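Local coordinates for protein probable DNA endonuclease SmrA (Escherichia coli, PDB 3QD7) that binds DNA and has DNA endonuclease activity, its Smr domain forming most of this fragment of a stand-alone small MutS-related protein, at residues Lys43-Gln46 / Gln47-Leu50; Lys62-Phe65 / Ser66-Gln70; Ser98-Ala101 / Arg102-Glu106. One frame throughout, in Å; residues are numbered along the deposited sequence.

Contact 1 of 3, residues Lys43-Gln46 / Gln47-Leu50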
loop_
_atom_site.group_PDB
_atom_site.type_symbol
_atom_site.label_atom_id
_atom_site.label_comp_id
_atom_site.label_asym_id
_atom_site.label_seq_id
_atom_site.Cartn_x
_atom_site.Cartn_y
_atom_site.Cartn_z
ATOM N N LYS A 43 -8.285 11.148 6.409
ATOM C CA LYS A 43 -8.173 12.231 5.463
ATOM C C LYS A 43 -7.096 11.824 4.463
ATOM O O LYS A 43 -5.993 11.463 4.871
ATOM C CB LYS A 43 -7.742 13.488 6.222
ATOM C CG LYS A 43 -8.252 14.792 5.654
ATOM C CD LYS A 43 -7.535 15.972 6.297
ATOM C CE LYS A 43 -7.565 17.187 5.365
ATOM N NZ LYS A 43 -6.298 17.984 5.495
ATOM N N TYR A 44 -7.401 11.855 3.165
ATOM C CA TYR A 44 -6.382 11.511 2.162
ATOM C C TYR A 44 -6.082 12.614 1.155
ATOM O O TYR A 44 -6.462 12.502 -0.006
ATOM C CB TYR A 44 -6.729 10.221 1.428
ATOM C CG TYR A 44 -6.797 9.026 2.338
ATOM C CD1 TYR A 44 -5.691 8.182 2.509
ATOM C CD2 TYR A 44 -7.972 8.739 3.039
ATOM C CE1 TYR A 44 -5.762 7.069 3.335
ATOM C CE2 TYR A 44 -8.052 7.643 3.871
ATOM C CZ TYR A 44 -6.948 6.826 4.015
ATOM O OH TYR A 44 -7.066 5.762 4.843
ATOM N N PRO A 45 -5.370 13.670 1.594
ATOM C CA PRO A 45 -4.978 14.730 0.676
ATOM C C PRO A 45 -3.987 14.215 -0.383
ATOM O O PRO A 45 -3.486 13.083 -0.281
ATOM C CB PRO A 45 -4.313 15.758 1.599
ATOM C CG PRO A 45 -3.803 14.976 2.751
ATOM C CD PRO A 45 -4.769 13.840 2.934
ATOM N N GLN A 46 -3.701 15.032 -1.389
ATOM C CA GLN A 46 -2.843 14.584 -2.480
ATOM C C GLN A 46 -1.450 14.113 -2.042
ATOM O O GLN A 46 -0.911 13.174 -2.614
ATOM C CB GLN A 46 -2.705 15.674 -3.528
ATOM C CG GLN A 46 -1.937 15.235 -4.762
ATOM C CD GLN A 46 -1.589 16.420 -5.629
ATOM O OE1 GLN A 46 -2.133 17.515 -5.445
ATOM N NE2 GLN A 46 -0.678 16.222 -6.572
ATOM N N GLN A 47 -0.866 14.766 -1.046
ATOM C CA GLN A 47 0.495 14.453 -0.666
ATOM C C GLN A 47 0.581 13.161 0.158
ATOM O O GLN A 47 1.671 12.656 0.446
ATOM C CB GLN A 47 1.176 15.654 0.035
ATOM C CG GLN A 47 0.690 15.994 1.437
ATOM C CD GLN A 47 -0.584 16.861 1.468
ATOM O OE1 GLN A 47 -1.208 16.996 2.522
ATOM N NE2 GLN A 47 -0.972 17.450 0.316
ATOM N N ALA A 48 -0.580 12.636 0.530
ATOM C CA ALA A 48 -0.676 11.382 1.295
ATOM C C ALA A 48 -0.975 10.272 0.352
ATOM O O ALA A 48 -1.408 9.223 0.783
ATOM C CB ALA A 48 -1.789 11.464 2.315
ATOM N N SER A 49 -0.796 10.492 -0.949
ATOM C CA SER A 49 -1.117 9.444 -1.896
ATOM C C SER A 49 0.037 9.158 -2.856
ATOM O O SER A 49 0.844 10.025 -3.130
ATOM C CB SER A 49 -2.433 9.753 -2.626
ATOM O OG SER A 49 -2.248 10.709 -3.644
ATOM N N LEU A 50 0.141 7.909 -3.293
ATOM C CA LEU A 50 1.230 7.465 -4.125
ATOM C C LEU A 50 0.663 6.846 -5.400
ATOM O O LEU A 50 -0.035 5.842 -5.348
ATOM C CB LEU A 50 2.086 6.443 -3.357
ATOM C CG LEU A 50 3.215 5.774 -4.135
ATOM C CD1 LEU A 50 4.337 6.799 -4.434
ATOM C CD2 LEU A 50 3.763 4.561 -3.391
#
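Ser-49 turns back on Gln-46 and grips its carbonyl oxygen twice. The hydroxyl Ser-49 OG donates to Gln-46 O over 3.0 Å, and the amide Ser-49 N reaches the same oxygen at 3.2 Å. Both donors come from one face of the carbonyl plane, the hydroxyl tilted 29° from it and the amide well above it. A chi1 of 78°, with OG between the backbone N and the carbonyl carbon of its own residue, puts the hydroxyl on that same face as Ser-49 N. Replacing Ser-49 by alanine removes the hydroxyl donor, so Gln-46 O would probably keep just the bond from the backbone amide in this turn. A third bond closes the loop one residue earlier: Ala-48 N donates to Pro-45 O at 3.0 Å, also from above the carbonyl plane. The two backbone bonds, each from residue i+3 back to i, make a short 3-10 turn at Gln-46 and Gln-47, between helix 37-40 and strand 49-51, an outermost strand of the chain's mixed sheet; backbone bonds from Ala-48 and Leu-50 to Leu-80 tie its start to strand 78-82. The remaining contacts are van der Waals. Ala-48 CB lies 3.9 Å from Pro-45 CD, a methyl against the flank of the proline ring. On Gln-47 the chain bends at chi2 (-83°), which swings its amide back across the proline, OE1 stopping 3.3 Å from Pro-45 CG.

Contact 2 of 3, residues Lys62-Phe65 / Ser66-Gln70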
loop_
_atom_site.group_PDB
_atom_site.type_symbol
_atom_site.label_atom_id
_atom_site.label_comp_id
_atom_site.label_asym_id
_atom_site.label_seq_id
_atom_site.Cartn_x
_atom_site.Cartn_y
_atom_site.Cartn_z
ATOM N N LYS A 62 10.908 0.801 -5.448
ATOM C CA LYS A 62 11.665 1.981 -5.011
ATOM C C LYS A 62 10.745 3.119 -4.525
ATOM O O LYS A 62 11.022 3.748 -3.514
ATOM C CB LYS A 62 12.604 2.464 -6.137
ATOM C CG LYS A 62 13.608 1.393 -6.616
ATOM C CD LYS A 62 14.802 1.974 -7.425
ATOM C CE LYS A 62 14.366 2.530 -8.767
ATOM N NZ LYS A 62 15.465 2.480 -9.769
ATOM N N MET A 63 9.650 3.362 -5.239
ATOM C CA MET A 63 8.689 4.416 -4.881
ATOM C C MET A 63 7.942 4.127 -3.566
ATOM O O MET A 63 7.792 4.991 -2.722
ATOM C CB MET A 63 7.674 4.608 -6.024
ATOM C CG MET A 63 8.289 5.157 -7.311
ATOM S SD MET A 63 7.182 4.987 -8.730
ATOM C CE MET A 63 6.138 6.420 -8.489
ATOM N N VAL A 64 7.483 2.899 -3.396
ATOM C CA VAL A 64 6.742 2.526 -2.182
ATOM C C VAL A 64 7.650 2.680 -0.951
ATOM O O VAL A 64 7.263 3.247 0.069
ATOM C CB VAL A 64 6.163 1.056 -2.323
ATOM C CG1 VAL A 64 5.641 0.505 -0.990
ATOM C CG2 VAL A 64 5.075 1.011 -3.423
ATOM N N PHE A 65 8.867 2.169 -1.069
ATOM C CA PHE A 65 9.826 2.253 0.008
ATOM C C PHE A 65 10.095 3.704 0.352
ATOM O O PHE A 65 9.960 4.114 1.505
ATOM C CB PHE A 65 11.113 1.544 -0.385
ATOM C CG PHE A 65 12.171 1.598 0.660
ATOM C CD1 PHE A 65 13.314 2.376 0.467
ATOM C CD2 PHE A 65 12.045 0.855 1.829
ATOM C CE1 PHE A 65 14.324 2.413 1.431
ATOM C CE2 PHE A 65 13.059 0.885 2.802
ATOM C CZ PHE A 65 14.187 1.675 2.599
ATOM N N SER A 66 10.446 4.487 -0.660
ATOM C CA SER A 66 10.740 5.898 -0.463
ATOM C C SER A 66 9.518 6.684 0.059
ATOM O O SER A 66 9.636 7.538 0.940
ATOM C CB SER A 66 11.240 6.475 -1.794
ATOM O OG SER A 66 11.646 7.813 -1.619
ATOM N N PHE A 67 8.338 6.387 -0.491
ATOM C CA PHE A 67 7.100 7.079 -0.100
ATOM C C PHE A 67 6.738 6.769 1.353
ATOM O O PHE A 67 6.413 7.662 2.133
ATOM C CB PHE A 67 5.949 6.672 -1.038
ATOM C CG PHE A 67 4.600 7.219 -0.634
ATOM C CD1 PHE A 67 4.278 8.573 -0.848
ATOM C CD2 PHE A 67 3.636 6.369 -0.061
ATOM C CE1 PHE A 67 3.006 9.079 -0.492
ATOM C CE2 PHE A 67 2.366 6.868 0.288
ATOM C CZ PHE A 67 2.054 8.227 0.077
ATOM N N ILE A 68 6.787 5.500 1.727
ATOM C CA ILE A 68 6.459 5.161 3.112
ATOM C C ILE A 68 7.463 5.769 4.117
ATOM O O ILE A 68 7.060 6.322 5.156
ATOM C CB ILE A 68 6.319 3.629 3.313
ATOM C CG1 ILE A 68 5.182 3.093 2.432
ATOM C CG2 ILE A 68 6.068 3.306 4.836
ATOM C CD1 ILE A 68 3.797 3.567 2.849
ATOM N N GLN A 69 8.756 5.703 3.803
ATOM C CA GLN A 69 9.768 6.427 4.597
ATOM C C GLN A 69 9.449 7.924 4.740
ATOM O O GLN A 69 9.556 8.471 5.834
ATOM C CB GLN A 69 11.175 6.276 4.001
ATOM C CG GLN A 69 11.726 4.824 3.928
ATOM C CD GLN A 69 11.878 4.126 5.290
ATOM O OE1 GLN A 69 11.905 2.888 5.368
ATOM N NE2 GLN A 69 11.995 4.901 6.348
ATOM N N GLN A 70 9.063 8.571 3.636
ATOM C CA GLN A 70 8.726 10.001 3.633
ATOM C C GLN A 70 7.504 10.256 4.500
ATOM O O GLN A 70 7.496 11.177 5.312
ATOM C CB GLN A 70 8.476 10.526 2.198
ATOM C CG GLN A 70 7.586 11.809 2.107
ATOM C CD GLN A 70 6.446 11.771 1.023
ATOM O OE1 GLN A 70 5.256 12.002 1.337
ATOM N NE2 GLN A 70 6.823 11.522 -0.250
#
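Gln-69 lies one turn beyond Phe-65 on helix 57-73, the crossover helix of the beta-alpha-beta unit that links strands 49-51 and 78-82 within the Smr domain, and its side chain folds back over the phenylalanine. Its CB starts 3.5 Å from Phe-65 O, the carbonyl that also accepts Gln-69 N in a backbone hydrogen bond. CG stands anti to its own carbonyl carbon (chi1 -61°), which carries it back along the helix and over the Phe-65 ring, 4.2 Å from the centroid and only 9° off the normal; this is a CH-pi contact on one face. In the same position Gln-69 CG comes within 3.1 Å of Phe-65 O. A second bend at chi2 then carries the amide past the rim on the CE2 side, still above the ring plane, with its own plane 61° from that of the ring. At the tip OE1 comes 3.5 Å from Phe-65 CE2. The ring itself meets Phe-9 edge-to-face, so the N-terminal segment also packs against it.

Elsewhere the pairing is that of regular helix. Phe-67 N donates to Met-63 O at 2.7 Å and Ile-68 N to Val-64 O at 2.8 Å. Val-64, Phe-67 and Ile-68 serve the side of the helix that faces the sheet, where Val-64 and Phe-67 meet Leu-50 while Phe-67 and Ile-68 reach Val-79. Ser-66 OG is hydrogen-bonded to Thr-3 OG1, near the N-terminus of the chain. Along the inner side Val-64 CG1 and Ile-68 CG1 approach to 4.3 Å.

Contact 3 of 3, residues Ser98-Ala101 / Arg102-Glu106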
loop_
_atom_site.group_PDB
_atom_site.type_symbol
_atom_site.label_atom_id
_atom_site.label_comp_id
_atom_site.label_asym_id
_atom_site.label_seq_id
_atom_site.Cartn_x
_atom_site.Cartn_y
_atom_site.Cartn_z
ATOM N N SER A 98 -0.347 -7.027 -5.991
ATOM C CA SER A 98 0.106 -8.183 -5.182
ATOM C C SER A 98 1.425 -7.906 -4.471
ATOM O O SER A 98 1.584 -8.277 -3.305
ATOM C CB SER A 98 0.193 -9.470 -6.001
ATOM O OG SER A 98 -1.084 -9.878 -6.404
ATOM N N TYR A 99 2.338 -7.217 -5.157
ATOM C CA TYR A 99 3.591 -6.792 -4.539
ATOM C C TYR A 99 3.335 -5.781 -3.451
ATOM O O TYR A 99 3.973 -5.848 -2.385
ATOM C CB TYR A 99 4.556 -6.217 -5.577
ATOM C CG TYR A 99 5.465 -7.262 -6.187
ATOM C CD1 TYR A 99 6.305 -8.051 -5.375
ATOM C CD2 TYR A 99 5.492 -7.474 -7.571
ATOM C CE1 TYR A 99 7.149 -9.008 -5.929
ATOM C CE2 TYR A 99 6.336 -8.449 -8.143
ATOM C CZ TYR A 99 7.158 -9.203 -7.305
ATOM O OH TYR A 99 7.977 -10.153 -7.840
ATOM N N VAL A 100 2.411 -4.839 -3.704
ATOM C CA VAL A 100 2.118 -3.803 -2.694
ATOM C C VAL A 100 1.548 -4.479 -1.430
ATOM O O VAL A 100 1.905 -4.128 -0.303
ATOM C CB VAL A 100 1.157 -2.687 -3.234
ATOM C CG1 VAL A 100 0.631 -1.815 -2.079
ATOM C CG2 VAL A 100 1.844 -1.798 -4.323
ATOM N N ALA A 101 0.693 -5.480 -1.623
ATOM C CA ALA A 101 0.163 -6.250 -0.491
ATOM C C ALA A 101 1.263 -6.835 0.406
ATOM O O ALA A 101 1.165 -6.785 1.622
ATOM C CB ALA A 101 -0.754 -7.360 -0.984
ATOM N N ARG A 102 2.298 -7.410 -0.203
ATOM C CA ARG A 102 3.401 -7.970 0.553
ATOM C C ARG A 102 4.267 -6.873 1.154
ATOM O O ARG A 102 4.611 -6.932 2.330
ATOM C CB ARG A 102 4.268 -8.831 -0.367
ATOM C CG ARG A 102 5.632 -9.145 0.215
ATOM C CD ARG A 102 6.543 -9.676 -0.841
ATOM N NE ARG A 102 6.226 -11.070 -1.135
ATOM C CZ ARG A 102 7.018 -11.881 -1.819
ATOM N NH1 ARG A 102 8.182 -11.431 -2.284
ATOM N NH2 ARG A 102 6.646 -13.137 -2.029
ATOM N N TRP A 103 4.648 -5.885 0.341
ATOM C CA TRP A 103 5.585 -4.841 0.801
ATOM C C TRP A 103 5.106 -4.092 2.032
ATOM O O TRP A 103 5.906 -3.769 2.915
ATOM C CB TRP A 103 5.891 -3.854 -0.325
ATOM C CG TRP A 103 6.583 -4.482 -1.498
ATOM C CD1 TRP A 103 7.328 -5.629 -1.508
ATOM C CD2 TRP A 103 6.607 -3.978 -2.836
ATOM N NE1 TRP A 103 7.809 -5.874 -2.780
ATOM C CE2 TRP A 103 7.384 -4.869 -3.610
ATOM C CE3 TRP A 103 6.077 -2.850 -3.444
ATOM C CZ2 TRP A 103 7.623 -4.664 -4.971
ATOM C CZ3 TRP A 103 6.315 -2.642 -4.786
ATOM C CH2 TRP A 103 7.069 -3.555 -5.544
ATOM N N LEU A 104 3.792 -3.832 2.107
ATOM C CA LEU A 104 3.265 -3.075 3.225
ATOM C C LEU A 104 3.398 -3.846 4.520
ATOM O O LEU A 104 3.645 -3.238 5.553
ATOM C CB LEU A 104 1.820 -2.622 3.001
ATOM C CG LEU A 104 1.596 -1.623 1.874
ATOM C CD1 LEU A 104 0.094 -1.386 1.609
ATOM C CD2 LEU A 104 2.338 -0.314 2.132
ATOM N N THR A 105 3.259 -5.181 4.475
ATOM C CA THR A 105 3.398 -5.990 5.699
ATOM C C THR A 105 4.854 -6.015 6.208
ATOM O O THR A 105 5.103 -6.356 7.371
ATOM C CB THR A 105 2.915 -7.439 5.533
ATOM O OG1 THR A 105 3.817 -8.138 4.671
ATOM C CG2 THR A 105 1.482 -7.512 4.950
ATOM N N GLU A 106 5.802 -5.649 5.346
ATOM C CA GLU A 106 7.238 -5.672 5.708
ATOM C C GLU A 106 7.737 -4.444 6.497
ATOM O O GLU A 106 8.847 -4.457 7.074
ATOM C CB GLU A 106 8.079 -5.901 4.452
ATOM C CG GLU A 106 7.917 -7.309 3.969
ATOM C CD GLU A 106 8.589 -7.585 2.652
ATOM O OE1 GLU A 106 8.774 -6.672 1.853
ATOM O OE2 GLU A 106 8.895 -8.753 2.386
#
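The indole of Trp-103 receives the Tyr-99 residue on one face. Tyr-99 CB sits over the six-membered ring, 3.6 Å from its centroid and 17° off the normal, a CH-pi contact. Tyr-99 O lies over the same indole toward the rim, 3.1 Å from Trp-103 CG, while also accepting Trp-103 N at 2.8 Å in a bond nearly along the C=O axis. The phenol ring runs close to parallel with the indole, planes 21° apart, but it is slid so far aside that the centroids are 5.2 Å apart and there is little overlap of the two rings; CB, rather than the phenol, covers the indole. With Trp-103 CG anti to its own carbonyl carbon (chi1 -63°), the indole is swung back along the helix, against the preceding turn. Near the edge of the phenol, Arg-102 NH1 stands 4.5 Å from Tyr-99 CE1, while NH2 of the same guanidinium forms a salt bridge with Asp-16.

These residues lie on helix 92-105 of the alpha/beta/alpha fold of the Smr domain. Trp-103 looks toward helix 57-73, touching Cys-60, Arg-61 and Val-64, and its NE1 donates to Thr-11 O, so the buried indole N-H has a partner in the N-terminal segment. Val-100 and Leu-104 face strand 78-82 and both meet Ile-81. Their side chains run alongside each other in one direction, Val-100 CG1 at 3.8 Å from Leu-104 CD1, and Leu-104 N bonds to Val-100 O. Toward the C-terminal end of the helix, Thr-105 OG1 donates to Arg-102 O over 2.8 Å, approaching within the plane of that carbonyl, at a lone pair of the oxygen, while its methyl CG2 rests 3.4 Å from Ala-101 O.

Overall arrangement
Contact 1 is a surface turn leading into an outermost strand of the sheet, contact 2 is partly buried, and contact 3 is buried, its centre about 7 Å from the centre of the chain. Polar bonds carry contact 1, whereas the two helical contacts combine regular backbone bonding with aromatic and aliphatic packing. Contacts 1 and 2 belong to consecutive elements, strand 49-51 and helix 57-73, and meet where Leu-50 CB lies 3.6 Å from Phe-67 CD2. Contacts 2 and 3 each lie within one helix, 57-73 and 92-105, and the two helices pack where Val-64 CG2 lies 4.0 Å from Trp-103 CE3. Contacts 1 and 3 do not touch; their nearest atoms are about 7 Å apart.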